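Local coordinates for GCN5-related N-acetyltransferase (Kribbella flavida, PDB 4IUS), which probably transfers an acyl group, most likely acetyl from acetyl-CoA, to an amine acceptor, at residues A[164-175]-A[202-213]. The protein carries 1 engineered substitution. Residues are numbered along the deposited sequence; the frame is centred on the assembly and turned at random. Where two conformers were deposited one is given.
Sequences VLIRMDGVPVAT and LGALATAYATQQ
Ile-166 lies alongside Ala-206, its CG1 3.6 Å from Ala-206 CB. With CG1 anti to the carbonyl carbon (chi1 -58°), the ethyl branch runs on over the helix backbone and CD1 reaches Leu-205 CB at 4.2 Å, while the CG2 branch turns to Leu-202 CD2. Cutting Ile-166 back to an alanine removes both branches and is likely to open a gap between Leu-202, Leu-205 and Ala-206. Val-164 covers the next turn: Val-164 CB lies at the edge of the Tyr-209 ring, in its plane, while Val-164 CG1 meets Tyr-209 CD2 obliquely at 3.6 Å, and Val-164 CG2 touches Ala-206 O. On the other strand, Ala-174 CB touches Leu-202 CB at 3.9 Å, and Val-173 CG2 reaches Leu-202 CD1. Ala-206 CB also abuts Thr-175 O at 3.5 Å, where the small side chain admits close approach; the axes of strand 171-175 and helix 202-213 come within 7.1 Å, at 61°. This is a beta hairpin of the GNAT fold packed against the helix whose N-terminal turn in this family binds the pyrophosphate of acetyl-CoA; a malonate ion, probably from the crystallisation liquor, accepts hydrogen bonds from Gly-203 N and Ala-204 N, consistent with an anion site there. The hairpin closes through a type I' turn from Met-168 to Val-171. Within it, a classic beta bulge sets Val-173 and Ala-174 both opposite Ile-166, whose O accepts from both backbone N atoms, consistent with both residues meeting Leu-202. Further along the hairpin, Thr-175 OG1 donates to Val-164 O at 2.8 Å, nearly in line with the carbonyl (163°).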
loop_
_atom_site.group_PDB
_atom_site.type_symbol
_atom_site.label_atom_id
_atom_site.label_comp_id
_atom_site.label_asym_id
_atom_site.label_seq_id
_atom_site.Cartn_x
_atom_site.Cartn_y
_atom_site.Cartn_z
ATOM N N VAL A 164 -0.737 14.817 2.801
ATOM C CA VAL A 164 -0.515 15.898 3.765
ATOM C C VAL A 164 0.959 16.310 3.727
ATOM O O VAL A 164 1.817 15.503 3.393
ATOM C CB VAL A 164 -0.939 15.493 5.208
ATOM C CG1 VAL A 164 -2.374 14.973 5.213
ATOM C CG2 VAL A 164 0.050 14.529 5.850
ATOM N N LEU A 165 1.197 17.553 4.090
ATOM C CA LEU A 165 2.538 18.047 4.343
ATOM C C LEU A 165 2.624 18.530 5.771
ATOM O O LEU A 165 1.769 19.286 6.257
ATOM C CB LEU A 165 2.855 19.212 3.378
ATOM C CG LEU A 165 2.991 18.794 1.901
ATOM C CD1 LEU A 165 3.101 20.027 1.008
ATOM C CD2 LEU A 165 4.176 17.852 1.664
ATOM N N ILE A 166 3.703 18.122 6.422
ATOM C CA ILE A 166 4.112 18.640 7.720
ATOM C C ILE A 166 5.174 19.696 7.431
ATOM O O ILE A 166 6.131 19.422 6.677
ATOM C CB ILE A 166 4.689 17.534 8.619
ATOM C CG1 ILE A 166 3.711 16.420 8.845
ATOM C CG2 ILE A 166 5.251 18.093 9.917
ATOM C CD1 ILE A 166 2.469 16.839 9.532
ATOM N N ARG A 167 5.002 20.893 7.985
ATOM C CA ARG A 167 5.892 22.007 7.724
ATOM C C ARG A 167 6.604 22.423 8.983
ATOM O O ARG A 167 6.037 22.384 10.072
ATOM C CB ARG A 167 5.100 23.165 7.174
ATOM C CG ARG A 167 4.176 22.776 6.012
ATOM C CD ARG A 167 2.698 22.860 6.362
ATOM N NE ARG A 167 2.449 24.243 6.754
ATOM C CZ ARG A 167 2.358 25.256 5.902
ATOM N NH1 ARG A 167 2.305 26.521 6.345
ATOM N NH2 ARG A 167 2.294 25.012 4.597
HETATM N N MSE A 168 7.840 22.831 8.812
HETATM C CA MSE A 168 8.620 23.429 9.869
HETATM C C MSE A 168 8.905 24.878 9.469
HETATM O O MSE A 168 9.491 25.123 8.395
HETATM C CB MSE A 168 9.903 22.619 10.059
HETATM C CG MSE A 168 10.837 23.157 11.112
HETATM SE SE MSE A 168 10.191 23.105 12.932
HETATM C CE MSE A 168 10.655 21.255 13.311
ATOM N N ASP A 169 8.452 25.808 10.277
ATOM C CA ASP A 169 8.575 27.217 9.952
ATOM C C ASP A 169 8.105 27.464 8.505
ATOM O O ASP A 169 8.694 28.261 7.768
ATOM C CB ASP A 169 10.006 27.702 10.198
ATOM C CG ASP A 169 10.410 27.597 11.637
ATOM O OD1 ASP A 169 9.553 27.837 12.526
ATOM O OD2 ASP A 169 11.568 27.271 11.866
ATOM N N GLY A 170 6.982 26.830 8.139
ATOM C CA GLY A 170 6.350 27.093 6.851
ATOM C C GLY A 170 6.890 26.338 5.635
ATOM O O GLY A 170 6.380 26.455 4.532
ATOM N N VAL A 171 7.910 25.528 5.842
ATOM C CA VAL A 171 8.566 24.793 4.770
ATOM C C VAL A 171 8.184 23.305 4.920
ATOM O O VAL A 171 8.404 22.716 5.988
ATOM C CB VAL A 171 10.109 24.948 4.853
ATOM C CG1 VAL A 171 10.806 24.100 3.775
ATOM C CG2 VAL A 171 10.519 26.416 4.826
ATOM N N PRO A 172 7.730 22.675 3.834
ATOM C CA PRO A 172 7.410 21.240 3.936
ATOM C C PRO A 172 8.613 20.392 4.179
ATOM O O PRO A 172 9.605 20.499 3.457
ATOM C CB PRO A 172 6.787 20.908 2.586
ATOM C CG PRO A 172 6.353 22.198 2.031
ATOM C CD PRO A 172 7.291 23.250 2.550
ATOM N N VAL A 173 8.535 19.552 5.195
ATOM C CA VAL A 173 9.634 18.681 5.602
ATOM C C VAL A 173 9.276 17.198 5.751
ATOM O O VAL A 173 10.172 16.368 5.865
ATOM C CB VAL A 173 10.357 19.161 6.880
ATOM C CG1 VAL A 173 10.982 20.547 6.678
ATOM C CG2 VAL A 173 9.406 19.174 8.075
ATOM N N ALA A 174 7.978 16.893 5.764
ATOM C CA ALA A 174 7.543 15.490 5.898
ATOM C C ALA A 174 6.189 15.360 5.242
ATOM O O ALA A 174 5.480 16.349 5.037
ATOM C CB ALA A 174 7.494 15.009 7.337
ATOM N N THR A 175 5.845 14.120 4.904
ATOM C CA THR A 175 4.632 13.877 4.160
ATOM C C THR A 175 4.103 12.462 4.420
ATOM O O THR A 175 4.845 11.588 4.866
ATOM C CB THR A 175 4.913 14.046 2.625
ATOM O OG1 THR A 175 3.666 14.015 1.906
ATOM C CG2 THR A 175 5.821 13.008 2.037
ATOM N N LEU A 202 8.681 13.653 12.864
ATOM C CA LEU A 202 7.859 14.324 11.870
ATOM C C LEU A 202 7.183 13.333 10.919
ATOM O O LEU A 202 6.070 13.604 10.480
ATOM C CB LEU A 202 8.686 15.351 11.083
ATOM C CG LEU A 202 9.345 16.423 11.966
ATOM C CD1 LEU A 202 10.362 17.250 11.176
ATOM C CD2 LEU A 202 8.294 17.282 12.655
ATOM N N GLY A 203 7.819 12.191 10.635
ATOM C CA GLY A 203 7.171 11.137 9.845
ATOM C C GLY A 203 5.971 10.547 10.524
ATOM O O GLY A 203 4.967 10.257 9.907
ATOM N N ALA A 204 6.086 10.383 11.828
ATOM C CA ALA A 204 4.968 9.911 12.639
ATOM C C ALA A 204 3.824 10.940 12.647
ATOM O O ALA A 204 2.637 10.581 12.534
ATOM C CB ALA A 204 5.434 9.577 14.069
ATOM N N LEU A 205 4.158 12.229 12.749
ATOM C CA LEU A 205 3.110 13.275 12.663
ATOM C C LEU A 205 2.393 13.214 11.340
ATOM O O LEU A 205 1.168 13.327 11.258
ATOM C CB LEU A 205 3.663 14.688 12.887
ATOM C CG LEU A 205 4.230 15.000 14.259
ATOM C CD1 LEU A 205 4.640 16.469 14.239
ATOM C CD2 LEU A 205 3.270 14.705 15.397
ATOM N N ALA A 206 3.165 13.049 10.266
ATOM C CA ALA A 206 2.592 12.997 8.930
ATOM C C ALA A 206 1.630 11.817 8.801
ATOM O O ALA A 206 0.517 11.918 8.290
ATOM C CB ALA A 206 3.687 12.951 7.870
ATOM N N THR A 207 2.106 10.668 9.275
ATOM C CA THR A 207 1.297 9.437 9.241
ATOM C C THR A 207 0.005 9.632 10.010
ATOM O O THR A 207 -1.080 9.307 9.524
ATOM C CB THR A 207 2.072 8.254 9.832
ATOM O OG1 THR A 207 3.290 8.063 9.101
ATOM C CG2 THR A 207 1.268 6.974 9.767
ATOM N N ALA A 208 0.094 10.198 11.207
ATOM C CA ALA A 208 -1.065 10.399 12.068
ATOM C C ALA A 208 -2.061 11.355 11.436
ATOM O O ALA A 208 -3.258 11.120 11.419
ATOM C CB ALA A 208 -0.614 10.865 13.454
ATOM N N TYR A 209 -1.550 12.460 10.886
ATOM C CA TYR A 209 -2.418 13.479 10.310
ATOM C C TYR A 209 -3.058 13.012 9.018
ATOM O O TYR A 209 -4.231 13.259 8.792
ATOM C CB TYR A 209 -1.626 14.806 10.107
ATOM C CG TYR A 209 -2.497 15.965 9.720
ATOM C CD1 TYR A 209 -3.394 16.526 10.627
ATOM C CD2 TYR A 209 -2.399 16.531 8.452
ATOM C CE1 TYR A 209 -4.192 17.566 10.232
ATOM C CE2 TYR A 209 -3.210 17.582 8.079
ATOM C CZ TYR A 209 -4.119 18.085 8.989
ATOM O OH TYR A 209 -4.929 19.168 8.622
ATOM N N ALA A 210 -2.322 12.257 8.199
ATOM C CA ALA A 210 -2.894 11.664 6.990
ATOM C C ALA A 210 -4.018 10.658 7.356
ATOM O O ALA A 210 -5.096 10.660 6.758
ATOM C CB ALA A 210 -1.859 10.960 6.132
ATOM N N THR A 211 -3.751 9.830 8.375
ATOM C CA THR A 211 -4.751 8.871 8.827
ATOM C C THR A 211 -6.006 9.628 9.295
ATOM O O THR A 211 -7.140 9.268 8.965
ATOM C CB THR A 211 -4.218 7.965 9.946
ATOM O OG1 THR A 211 -3.021 7.340 9.514
ATOM C CG2 THR A 211 -5.231 6.875 10.276
ATOM N N GLN A 212 -5.781 10.668 10.099
ATOM C CA GLN A 212 -6.885 11.441 10.622
ATOM C C GLN A 212 -7.705 12.054 9.516
ATOM O O GLN A 212 -8.933 12.039 9.575
ATOM C CB GLN A 212 -6.352 12.543 11.522
ATOM C CG GLN A 212 -7.438 13.354 12.205
ATOM C CD GLN A 212 -6.859 14.452 13.037
ATOM O OE1 GLN A 212 -6.176 15.312 12.518
ATOM N NE2 GLN A 212 -7.042 14.364 14.331
ATOM N N GLN A 213 -7.076 12.582 8.470
ATOM C CA GLN A 213 -7.830 13.129 7.374
ATOM C C GLN A 213 -8.589 12.079 6.557
ATOM O O GLN A 213 -9.740 12.305 6.135
ATOM C CB GLN A 213 -6.901 13.981 6.486
ATOM C CG GLN A 213 -6.260 15.162 7.210
ATOM C CD GLN A 213 -7.291 15.957 7.970
ATOM O OE1 GLN A 213 -8.237 16.468 7.384
ATOM N NE2 GLN A 213 -7.155 16.004 9.306
#